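Local coordinates for protein Sso-CP2 metallo-carboxypetidase (Sulfolobus solfataricus, PDB 4MMO) that probably hydrolyses peptides as a zinc-dependent carboxypeptidase of the M20 family, at residues A[181-186]-A[341-346]; A[233-238]-A[313-318]; A[345-350]-A[386-391]. All blocks are in the same frame, centred on the assembly; numbering follows the deposited sequence.

Contact 1 of 3, residues A[181-186]-A[341-346]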
loop_
_atom_site.group_PDB
_atom_site.type_symbol
_atom_site.label_atom_id
_atom_site.label_comp_id
_atom_site.label_asym_id
_atom_site.label_seq_id
_atom_site.Cartn_x
_atom_site.Cartn_y
_atom_site.Cartn_z
ATOM N N GLY A 181 -0.853 -24.095 9.465
ATOM C CA GLY A 181 -1.114 -24.141 8.040
ATOM C C GLY A 181 -1.050 -22.748 7.452
ATOM O O GLY A 181 -0.771 -21.784 8.167
ATOM N N LEU A 182 -1.322 -22.633 6.156
ATOM C CA LEU A 182 -1.199 -21.352 5.483
ATOM C C LEU A 182 -2.077 -21.231 4.245
ATOM O O LEU A 182 -2.263 -22.192 3.502
ATOM C CB LEU A 182 0.263 -21.110 5.102
ATOM C CG LEU A 182 0.607 -19.730 4.539
ATOM C CD1 LEU A 182 0.209 -18.619 5.498
ATOM C CD2 LEU A 182 2.092 -19.666 4.251
ATOM N N LEU A 183 -2.603 -20.027 4.040
ATOM C CA LEU A 183 -3.349 -19.678 2.838
ATOM C C LEU A 183 -3.037 -18.232 2.462
ATOM O O LEU A 183 -3.444 -17.311 3.168
ATOM C CB LEU A 183 -4.855 -19.837 3.078
ATOM C CG LEU A 183 -5.761 -19.428 1.911
ATOM C CD1 LEU A 183 -5.573 -20.367 0.730
ATOM C CD2 LEU A 183 -7.223 -19.381 2.331
ATOM N N TYR A 184 -2.299 -18.037 1.369
ATOM C CA TYR A 184 -2.071 -16.702 0.821
ATOM C C TYR A 184 -3.204 -16.354 -0.129
ATOM O O TYR A 184 -3.615 -17.180 -0.941
ATOM C CB TYR A 184 -0.756 -16.619 0.042
ATOM C CG TYR A 184 0.501 -16.649 0.875
ATOM C CD1 TYR A 184 0.738 -15.683 1.843
ATOM C CD2 TYR A 184 1.469 -17.627 0.670
ATOM C CE1 TYR A 184 1.894 -15.703 2.602
ATOM C CE2 TYR A 184 2.632 -17.652 1.419
ATOM C CZ TYR A 184 2.840 -16.686 2.383
ATOM O OH TYR A 184 3.994 -16.712 3.132
ATOM N N VAL A 185 -3.692 -15.124 -0.037
ATOM C CA VAL A 185 -4.754 -14.657 -0.916
ATOM C C VAL A 185 -4.496 -13.221 -1.343
ATOM O O VAL A 185 -4.043 -12.397 -0.546
ATOM C CB VAL A 185 -6.127 -14.748 -0.227
ATOM C CG1 VAL A 185 -7.208 -14.049 -1.050
ATOM C CG2 VAL A 185 -6.499 -16.200 0.002
ATOM N N GLU A 186 -4.778 -12.936 -2.609
ATOM C CA GLU A 186 -4.742 -11.572 -3.114
ATOM C C GLU A 186 -6.110 -11.183 -3.643
ATOM O O GLU A 186 -6.696 -11.902 -4.452
ATOM C CB GLU A 186 -3.704 -11.423 -4.217
ATOM C CG GLU A 186 -3.737 -10.047 -4.865
ATOM C CD GLU A 186 -2.470 -9.721 -5.622
ATOM O OE1 GLU A 186 -1.929 -10.621 -6.301
ATOM O OE2 GLU A 186 -2.013 -8.563 -5.531
ATOM N N HIS A 341 -2.637 -18.963 -3.296
ATOM C CA HIS A 341 -1.496 -19.864 -3.438
ATOM C C HIS A 341 -0.927 -20.246 -2.075
ATOM O O HIS A 341 -1.338 -19.713 -1.046
ATOM C CB HIS A 341 -0.400 -19.232 -4.297
ATOM C CG HIS A 341 0.170 -17.971 -3.723
ATOM N ND1 HIS A 341 -0.411 -16.735 -3.915
ATOM C CD2 HIS A 341 1.274 -17.756 -2.968
ATOM C CE1 HIS A 341 0.310 -15.814 -3.299
ATOM N NE2 HIS A 341 1.337 -16.407 -2.717
ATOM N N GLY A 342 0.011 -21.185 -2.076
ATOM C CA GLY A 342 0.683 -21.597 -0.859
ATOM C C GLY A 342 -0.224 -22.280 0.146
ATOM O O GLY A 342 -0.089 -22.068 1.352
ATOM N N PHE A 343 -1.147 -23.102 -0.343
ATOM C CA PHE A 343 -1.998 -23.891 0.537
ATOM C C PHE A 343 -1.118 -24.848 1.339
ATOM O O PHE A 343 -0.413 -25.673 0.767
ATOM C CB PHE A 343 -3.032 -24.684 -0.268
ATOM C CG PHE A 343 -3.931 -23.831 -1.127
ATOM C CD1 PHE A 343 -3.520 -23.406 -2.380
ATOM C CD2 PHE A 343 -5.194 -23.471 -0.688
ATOM C CE1 PHE A 343 -4.346 -22.625 -3.175
ATOM C CE2 PHE A 343 -6.024 -22.693 -1.476
ATOM C CZ PHE A 343 -5.599 -22.269 -2.722
ATOM N N GLU A 344 -1.144 -24.714 2.661
ATOM C CA GLU A 344 -0.359 -25.580 3.541
ATOM C C GLU A 344 -1.245 -26.072 4.674
ATOM O O GLU A 344 -2.050 -25.315 5.210
ATOM C CB GLU A 344 0.846 -24.828 4.112
ATOM C CG GLU A 344 1.809 -24.274 3.066
ATOM C CD GLU A 344 3.016 -25.168 2.848
ATOM O OE1 GLU A 344 2.829 -26.386 2.626
ATOM O OE2 GLU A 344 4.155 -24.654 2.908
ATOM N N TYR A 345 -1.103 -27.343 5.027
ATOM C CA TYR A 345 -1.906 -27.932 6.093
ATOM C C TYR A 345 -1.238 -27.722 7.449
ATOM O O TYR A 345 -0.013 -27.788 7.550
ATOM C CB TYR A 345 -2.085 -29.435 5.857
ATOM C CG TYR A 345 -2.904 -29.784 4.635
ATOM C CD1 TYR A 345 -2.304 -29.935 3.392
ATOM C CD2 TYR A 345 -4.276 -29.972 4.726
ATOM C CE1 TYR A 345 -3.048 -30.259 2.276
ATOM C CE2 TYR A 345 -5.031 -30.292 3.612
ATOM C CZ TYR A 345 -4.412 -30.438 2.392
ATOM O OH TYR A 345 -5.158 -30.759 1.279
ATOM N N PRO A 346 -2.036 -27.475 8.502
ATOM C CA PRO A 346 -1.468 -27.481 9.854
ATOM C C PRO A 346 -1.156 -28.905 10.296
ATOM O O PRO A 346 -1.746 -29.844 9.758
ATOM C CB PRO A 346 -2.597 -26.902 10.707
ATOM C CG PRO A 346 -3.835 -27.278 9.978
ATOM C CD PRO A 346 -3.482 -27.195 8.518
#
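G181, lacking a side chain, lets its CA come within 3.2 Å of E344 O, and its N and CA lie against the ring of P346. L182 then pairs with E344 through two backbone hydrogen bonds, L182 N to E344 O and E344 N to L182 O, each 2.9 Å. On one face of the sheet L182 CB meets E344 CB at 3.9 Å. At L183 the register slips. L183 points to the other face, and with CG anti to the backbone N (chi1 177°) its CD1 reaches the F343 ring, 3.2 Å from CE2. The slip is a beta bulge between strands of the antiparallel sheet that probably forms the core of the M20 dimerisation domain: one residue, L183, faces two, G342 and F343, and G342 has positive phi. Pairing resumes at Y184, which exchanges bonds of 3.1 Å with H341 (Y184 N to H341 O, H341 N to Y184 O). Y184 CB sits over a face of the H341 imidazole, 3.6 Å from its centroid, a CH-pi contact; the two rings themselves are near parallel, with planes at 28°, but slid apart. S296 of the second subunit packs on both Y184 and H341.

Contact 2 of 3, residues A[233-238]-A[313-318]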
loop_
_atom_site.group_PDB
_atom_site.type_symbol
_atom_site.label_atom_id
_atom_site.label_comp_id
_atom_site.label_asym_id
_atom_site.label_seq_id
_atom_site.Cartn_x
_atom_site.Cartn_y
_atom_site.Cartn_z
ATOM N N ASP A 233 -13.680 -26.163 12.377
ATOM C CA ASP A 233 -12.746 -27.278 12.243
ATOM C C ASP A 233 -11.585 -27.181 13.233
ATOM O O ASP A 233 -10.737 -28.070 13.286
ATOM C CB ASP A 233 -12.191 -27.330 10.815
ATOM C CG ASP A 233 -13.159 -27.960 9.826
ATOM O OD1 ASP A 233 -14.386 -27.867 10.040
ATOM O OD2 ASP A 233 -12.688 -28.549 8.831
ATOM N N VAL A 234 -11.534 -26.092 13.998
ATOM C CA VAL A 234 -10.460 -25.894 14.969
ATOM C C VAL A 234 -10.736 -26.747 16.204
ATOM O O VAL A 234 -11.741 -26.548 16.888
ATOM C CB VAL A 234 -10.331 -24.406 15.368
ATOM C CG1 VAL A 234 -9.373 -24.231 16.553
ATOM C CG2 VAL A 234 -9.863 -23.578 14.184
ATOM N N ARG A 235 -9.848 -27.697 16.484
ATOM C CA ARG A 235 -10.048 -28.618 17.600
ATOM C C ARG A 235 -9.367 -28.141 18.881
ATOM O O ARG A 235 -8.378 -27.409 18.843
ATOM C CB ARG A 235 -9.552 -30.022 17.239
ATOM C CG ARG A 235 -8.040 -30.163 17.048
ATOM C CD ARG A 235 -7.590 -31.570 17.442
ATOM N NE ARG A 235 -6.183 -31.824 17.143
ATOM C CZ ARG A 235 -5.167 -31.500 17.938
ATOM N NH1 ARG A 235 -5.381 -30.892 19.101
ATOM N NH2 ARG A 235 -3.926 -31.781 17.565
ATOM N N GLU A 236 -9.904 -28.572 20.016
ATOM C CA GLU A 236 -9.319 -28.251 21.308
ATOM C C GLU A 236 -7.932 -28.873 21.417
ATOM O O GLU A 236 -7.635 -29.870 20.756
ATOM C CB GLU A 236 -10.215 -28.776 22.428
ATOM C CG GLU A 236 -10.269 -30.291 22.500
ATOM C CD GLU A 236 -11.502 -30.801 23.218
ATOM O OE1 GLU A 236 -11.938 -30.151 24.192
ATOM O OE2 GLU A 236 -12.039 -31.849 22.801
ATOM N N LEU A 237 -7.082 -28.275 22.246
ATOM C CA LEU A 237 -5.757 -28.819 22.515
ATOM C C LEU A 237 -5.881 -30.082 23.353
ATOM O O LEU A 237 -6.836 -30.230 24.111
ATOM C CB LEU A 237 -4.923 -27.798 23.280
ATOM C CG LEU A 237 -4.780 -26.428 22.622
ATOM C CD1 LEU A 237 -4.123 -25.455 23.584
ATOM C CD2 LEU A 237 -3.982 -26.539 21.330
ATOM N N THR A 238 -4.920 -30.993 23.216
ATOM C CA THR A 238 -4.832 -32.143 24.110
ATOM C C THR A 238 -4.245 -31.676 25.432
ATOM O O THR A 238 -3.744 -30.556 25.532
ATOM C CB THR A 238 -3.928 -33.258 23.548
ATOM O OG1 THR A 238 -2.581 -32.778 23.439
ATOM C CG2 THR A 238 -4.419 -33.727 22.183
ATOM N N VAL A 313 -4.623 -23.785 12.117
ATOM C CA VAL A 313 -4.314 -24.768 13.146
ATOM C C VAL A 313 -5.204 -25.987 12.931
ATOM O O VAL A 313 -6.224 -25.887 12.250
ATOM C CB VAL A 313 -4.537 -24.193 14.562
ATOM C CG1 VAL A 313 -3.655 -22.974 14.781
ATOM C CG2 VAL A 313 -6.003 -23.830 14.778
ATOM N N PRO A 314 -4.823 -27.140 13.503
ATOM C CA PRO A 314 -5.609 -28.361 13.294
ATOM C C PRO A 314 -7.057 -28.172 13.741
ATOM O O PRO A 314 -7.232 -27.541 14.779
ATOM C CB PRO A 314 -4.907 -29.386 14.191
ATOM C CG PRO A 314 -3.517 -28.875 14.343
ATOM C CD PRO A 314 -3.647 -27.381 14.358
ATOM N N ASN A 315 -8.067 -28.668 13.019
ATOM C CA ASN A 315 -7.928 -29.444 11.788
ATOM C C ASN A 315 -8.371 -28.637 10.573
ATOM O O ASN A 315 -9.068 -29.152 9.699
ATOM C CB ASN A 315 -8.783 -30.708 11.887
ATOM C CG ASN A 315 -8.296 -31.657 12.970
ATOM O OD1 ASN A 315 -7.133 -32.056 12.982
ATOM N ND2 ASN A 315 -9.184 -32.012 13.894
ATOM N N GLN A 316 -7.985 -27.366 10.520
ATOM C CA GLN A 316 -8.387 -26.512 9.407
ATOM C C GLN A 316 -7.737 -26.964 8.105
ATOM O O GLN A 316 -6.553 -27.302 8.071
ATOM C CB GLN A 316 -8.017 -25.056 9.675
ATOM C CG GLN A 316 -8.801 -24.398 10.792
ATOM C CD GLN A 316 -8.352 -22.973 11.021
ATOM O OE1 GLN A 316 -7.174 -22.721 11.281
ATOM N NE2 GLN A 316 -9.278 -22.025 10.897
ATOM N N ASP A 317 -8.530 -26.966 7.039
ATOM C CA ASP A 317 -8.070 -27.316 5.704
ATOM C C ASP A 317 -7.992 -26.025 4.894
ATOM O O ASP A 317 -9.000 -25.337 4.740
ATOM C CB ASP A 317 -9.067 -28.289 5.066
ATOM C CG ASP A 317 -8.617 -28.800 3.709
ATOM O OD1 ASP A 317 -7.850 -28.106 3.008
ATOM O OD2 ASP A 317 -9.050 -29.912 3.339
ATOM N N PRO A 318 -6.803 -25.689 4.368
ATOM C CA PRO A 318 -6.670 -24.412 3.659
ATOM C C PRO A 318 -7.586 -24.302 2.444
ATOM O O PRO A 318 -8.121 -23.223 2.175
ATOM C CB PRO A 318 -5.196 -24.397 3.238
ATOM C CG PRO A 318 -4.773 -25.818 3.263
ATOM C CD PRO A 318 -5.536 -26.440 4.378
HETATM O O HOH W 1 -11.224 -25.960 7.372
#
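D233 and R235 close on a single peptide group, the one joining P314 to N315, and this is where the two loops meet most intimately. N315 N donates to D233 O at 2.7 Å, and R235 N donates to P314 O at 3.1 Å in a nearly straight bond (168° at the hydrogen). Both can form because the peptide bond before N315 is cis, which puts its N-H and C=O on the same side, facing the 233-235 backbone. Between these bonds V234 turns its branches onto the buried residues: CG1 touches V313 CG2 at 3.8 Å, and CG2 lies 3.6 Å from Q316 CD, alongside the glutamine chain.

The cis bond belongs to a tight turn, closed by Q316 N to V313 O, that resembles a type VI beta turn with asparagine where proline is usual. Q316 braces it from within. Its CG is anti to the carbonyl carbon (chi1 -68°), and the amide reaches back so that OE1 accepts from V313 N at 2.9 Å, while NE2 bonds to F230 O. Just beyond, D317 is the N-cap of helix 318-331, its OD1 accepting from Y319 N.

Toward solvent the fit is slacker. The R235 chain crosses the exposed N315 amide obliquely, CG standing 3.8 Å from ND2, with guanidinium and amide planes 63° apart and without a bond between them. The guanidinium is held instead by its own loop and the following helix: NH1 donates to E236 O, which lies in the guanidinium plane, and forms a salt bridge with E241. At the other end a water accepts from D317 N at 2.9 Å but gives D233 OD2 only a weak bond, and the carboxylate's ion pair with K320 is likewise long and weak.

Contact 3 of 3, residues A[345-350]-A[386-391]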
loop_
_atom_site.group_PDB
_atom_site.type_symbol
_atom_site.label_atom_id
_atom_site.label_comp_id
_atom_site.label_asym_id
_atom_site.label_seq_id
_atom_site.Cartn_x
_atom_site.Cartn_y
_atom_site.Cartn_z
ATOM N N TYR A 345 -1.103 -27.343 5.027
ATOM C CA TYR A 345 -1.906 -27.932 6.093
ATOM C C TYR A 345 -1.238 -27.722 7.449
ATOM O O TYR A 345 -0.013 -27.788 7.550
ATOM C CB TYR A 345 -2.085 -29.435 5.857
ATOM C CG TYR A 345 -2.904 -29.784 4.635
ATOM C CD1 TYR A 345 -2.304 -29.935 3.392
ATOM C CD2 TYR A 345 -4.276 -29.972 4.726
ATOM C CE1 TYR A 345 -3.048 -30.259 2.276
ATOM C CE2 TYR A 345 -5.031 -30.292 3.612
ATOM C CZ TYR A 345 -4.412 -30.438 2.392
ATOM O OH TYR A 345 -5.158 -30.759 1.279
ATOM N N PRO A 346 -2.036 -27.475 8.502
ATOM C CA PRO A 346 -1.468 -27.481 9.854
ATOM C C PRO A 346 -1.156 -28.905 10.296
ATOM O O PRO A 346 -1.746 -29.844 9.758
ATOM C CB PRO A 346 -2.597 -26.902 10.707
ATOM C CG PRO A 346 -3.835 -27.278 9.978
ATOM C CD PRO A 346 -3.482 -27.195 8.518
ATOM N N VAL A 347 -0.248 -29.058 11.259
ATOM C CA VAL A 347 0.206 -30.371 11.706
ATOM C C VAL A 347 0.588 -30.334 13.177
ATOM O O VAL A 347 1.171 -29.359 13.649
ATOM C CB VAL A 347 1.456 -30.832 10.923
ATOM C CG1 VAL A 347 1.995 -32.156 11.469
ATOM C CG2 VAL A 347 1.153 -30.970 9.454
ATOM N N ARG A 348 0.264 -31.412 13.885
ATOM C CA ARG A 348 0.739 -31.637 15.244
ATOM C C ARG A 348 0.939 -33.128 15.448
ATOM O O ARG A 348 0.022 -33.914 15.215
ATOM C CB ARG A 348 -0.260 -31.109 16.266
ATOM C CG ARG A 348 -0.058 -29.659 16.612
ATOM C CD ARG A 348 -1.107 -29.175 17.582
ATOM N NE ARG A 348 -1.086 -27.721 17.686
ATOM C CZ ARG A 348 -2.142 -26.970 17.978
ATOM N NH1 ARG A 348 -3.326 -27.525 18.208
ATOM N NH2 ARG A 348 -2.010 -25.654 18.043
ATOM N N THR A 349 2.136 -33.516 15.877
ATOM C CA THR A 349 2.458 -34.926 16.063
ATOM C C THR A 349 2.774 -35.220 17.523
ATOM O O THR A 349 2.921 -34.308 18.338
ATOM C CB THR A 349 3.649 -35.352 15.186
ATOM O OG1 THR A 349 4.836 -34.684 15.627
ATOM C CG2 THR A 349 3.384 -35.014 13.727
ATOM N N SER A 350 2.891 -36.503 17.841
ATOM C CA SER A 350 3.054 -36.944 19.219
ATOM C C SER A 350 4.466 -36.738 19.757
ATOM O O SER A 350 5.456 -36.942 19.055
ATOM C CB SER A 350 2.684 -38.422 19.340
ATOM O OG SER A 350 3.158 -38.951 20.565
ATOM N N PHE A 386 4.321 -34.359 4.244
ATOM C CA PHE A 386 4.971 -35.586 4.670
ATOM C C PHE A 386 4.058 -36.392 5.590
ATOM O O PHE A 386 3.988 -37.615 5.495
ATOM C CB PHE A 386 6.307 -35.264 5.340
ATOM C CG PHE A 386 7.306 -34.646 4.405
ATOM C CD1 PHE A 386 8.049 -35.439 3.547
ATOM C CD2 PHE A 386 7.484 -33.275 4.365
ATOM C CE1 PHE A 386 8.960 -34.878 2.674
ATOM C CE2 PHE A 386 8.399 -32.705 3.495
ATOM C CZ PHE A 386 9.136 -33.508 2.648
ATOM N N VAL A 387 3.332 -35.700 6.457
ATOM C CA VAL A 387 2.441 -36.366 7.398
ATOM C C VAL A 387 1.172 -36.881 6.717
ATOM O O VAL A 387 0.770 -38.019 6.933
ATOM C CB VAL A 387 2.061 -35.425 8.555
ATOM C CG1 VAL A 387 1.047 -36.083 9.486
ATOM C CG2 VAL A 387 3.304 -35.027 9.329
ATOM N N TYR A 388 0.546 -36.049 5.890
ATOM C CA TYR A 388 -0.763 -36.380 5.331
ATOM C C TYR A 388 -0.691 -37.098 3.989
ATOM O O TYR A 388 -1.454 -38.033 3.746
ATOM C CB TYR A 388 -1.617 -35.118 5.203
ATOM C CG TYR A 388 -1.925 -34.476 6.537
ATOM C CD1 TYR A 388 -2.398 -35.235 7.600
ATOM C CD2 TYR A 388 -1.725 -33.122 6.739
ATOM C CE1 TYR A 388 -2.674 -34.660 8.823
ATOM C CE2 TYR A 388 -1.998 -32.535 7.964
ATOM C CZ TYR A 388 -2.470 -33.308 8.999
ATOM O OH TYR A 388 -2.742 -32.730 10.218
ATOM N N LYS A 389 0.217 -36.671 3.118
ATOM C CA LYS A 389 0.294 -37.255 1.785
ATOM C C LYS A 389 1.181 -38.498 1.771
ATOM O O LYS A 389 0.837 -39.495 1.140
ATOM C CB LYS A 389 0.773 -36.224 0.763
ATOM C CG LYS A 389 0.052 -34.888 0.854
ATOM C CD LYS A 389 -1.455 -35.044 0.687
ATOM C CE LYS A 389 -2.156 -33.694 0.704
ATOM N NZ LYS A 389 -3.594 -33.793 0.323
ATOM N N LEU A 390 2.311 -38.443 2.472
ATOM C CA LEU A 390 3.199 -39.601 2.580
ATOM C C LEU A 390 2.821 -40.495 3.757
ATOM O O LEU A 390 3.342 -41.602 3.896
ATOM C CB LEU A 390 4.660 -39.163 2.718
ATOM C CG LEU A 390 5.456 -38.909 1.437
ATOM C CD1 LEU A 390 6.873 -38.497 1.796
ATOM C CD2 LEU A 390 5.482 -40.130 0.528
ATOM N N GLY A 391 1.926 -40.010 4.609
ATOM C CA GLY A 391 1.427 -40.806 5.713
ATOM C C GLY A 391 2.466 -41.106 6.778
ATOM O O GLY A 391 2.383 -42.137 7.442
HETATM O O HOH W 2 -4.092 -31.923 -1.345
HETATM O O HOH W 3 -2.008 -32.884 13.074
#
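Y388 OH lies between a carbonyl and a water, 3.1 Å from P346 O and 3.0 Å from a water that in turn accepts from R348 N at 2.8 Å. P346 O sits at the edge of the Y388 ring, in its plane, so the phenol end of the helix residue abuts the backbone of the 345-350 segment. Behind the hydroxyl, the same ring edge is turned toward the face of Y345 in an offset edge-to-face pair, with planes at 69° and centroids 5.9 Å apart; Y388 CE2 also touches Y345 CB. Farther out, K389 bends at chi2 (-58°), which brings its CE and NZ across to the CE1 and OH end of Y345. A second water links the pair, accepting from K389 NZ at 2.6 Å and lying 3.1 Å from Y345 OH. On the inner side V347 spreads its two methyls, CG1 against V387 CG2 at 3.8 Å and CG2 against Y388 CE2. The contact thus joins the antiparallel sheet, through the end of strand 337-348, to helix 383-389, which packs on the mixed sheet: its F386 ring meets that of Y69 at a steep angle, on strand 65-71, which ends at the zinc ligand H71.

Overall arrangement
Following the chain shows how local contacts can join separate parts of a fold. Strand 178-190 opens contact 1, which closes only when strand 337-348 returns beside it. Contact 2 forms and closes within that long excursion, joining the loop before helix 239-247 to the turn between strand 299-312 and helix 318-331. Contact 3 starts where contact 1 ends, sharing Y345 and P346, and closes a shorter loop at helix 383-389; no two of the loops cross. P346 is the common meeting point, since its ring also packs on V313, P314 and Q316. Together they tie the antiparallel sheet to its flanking loops and to a helix beside the mixed sheet.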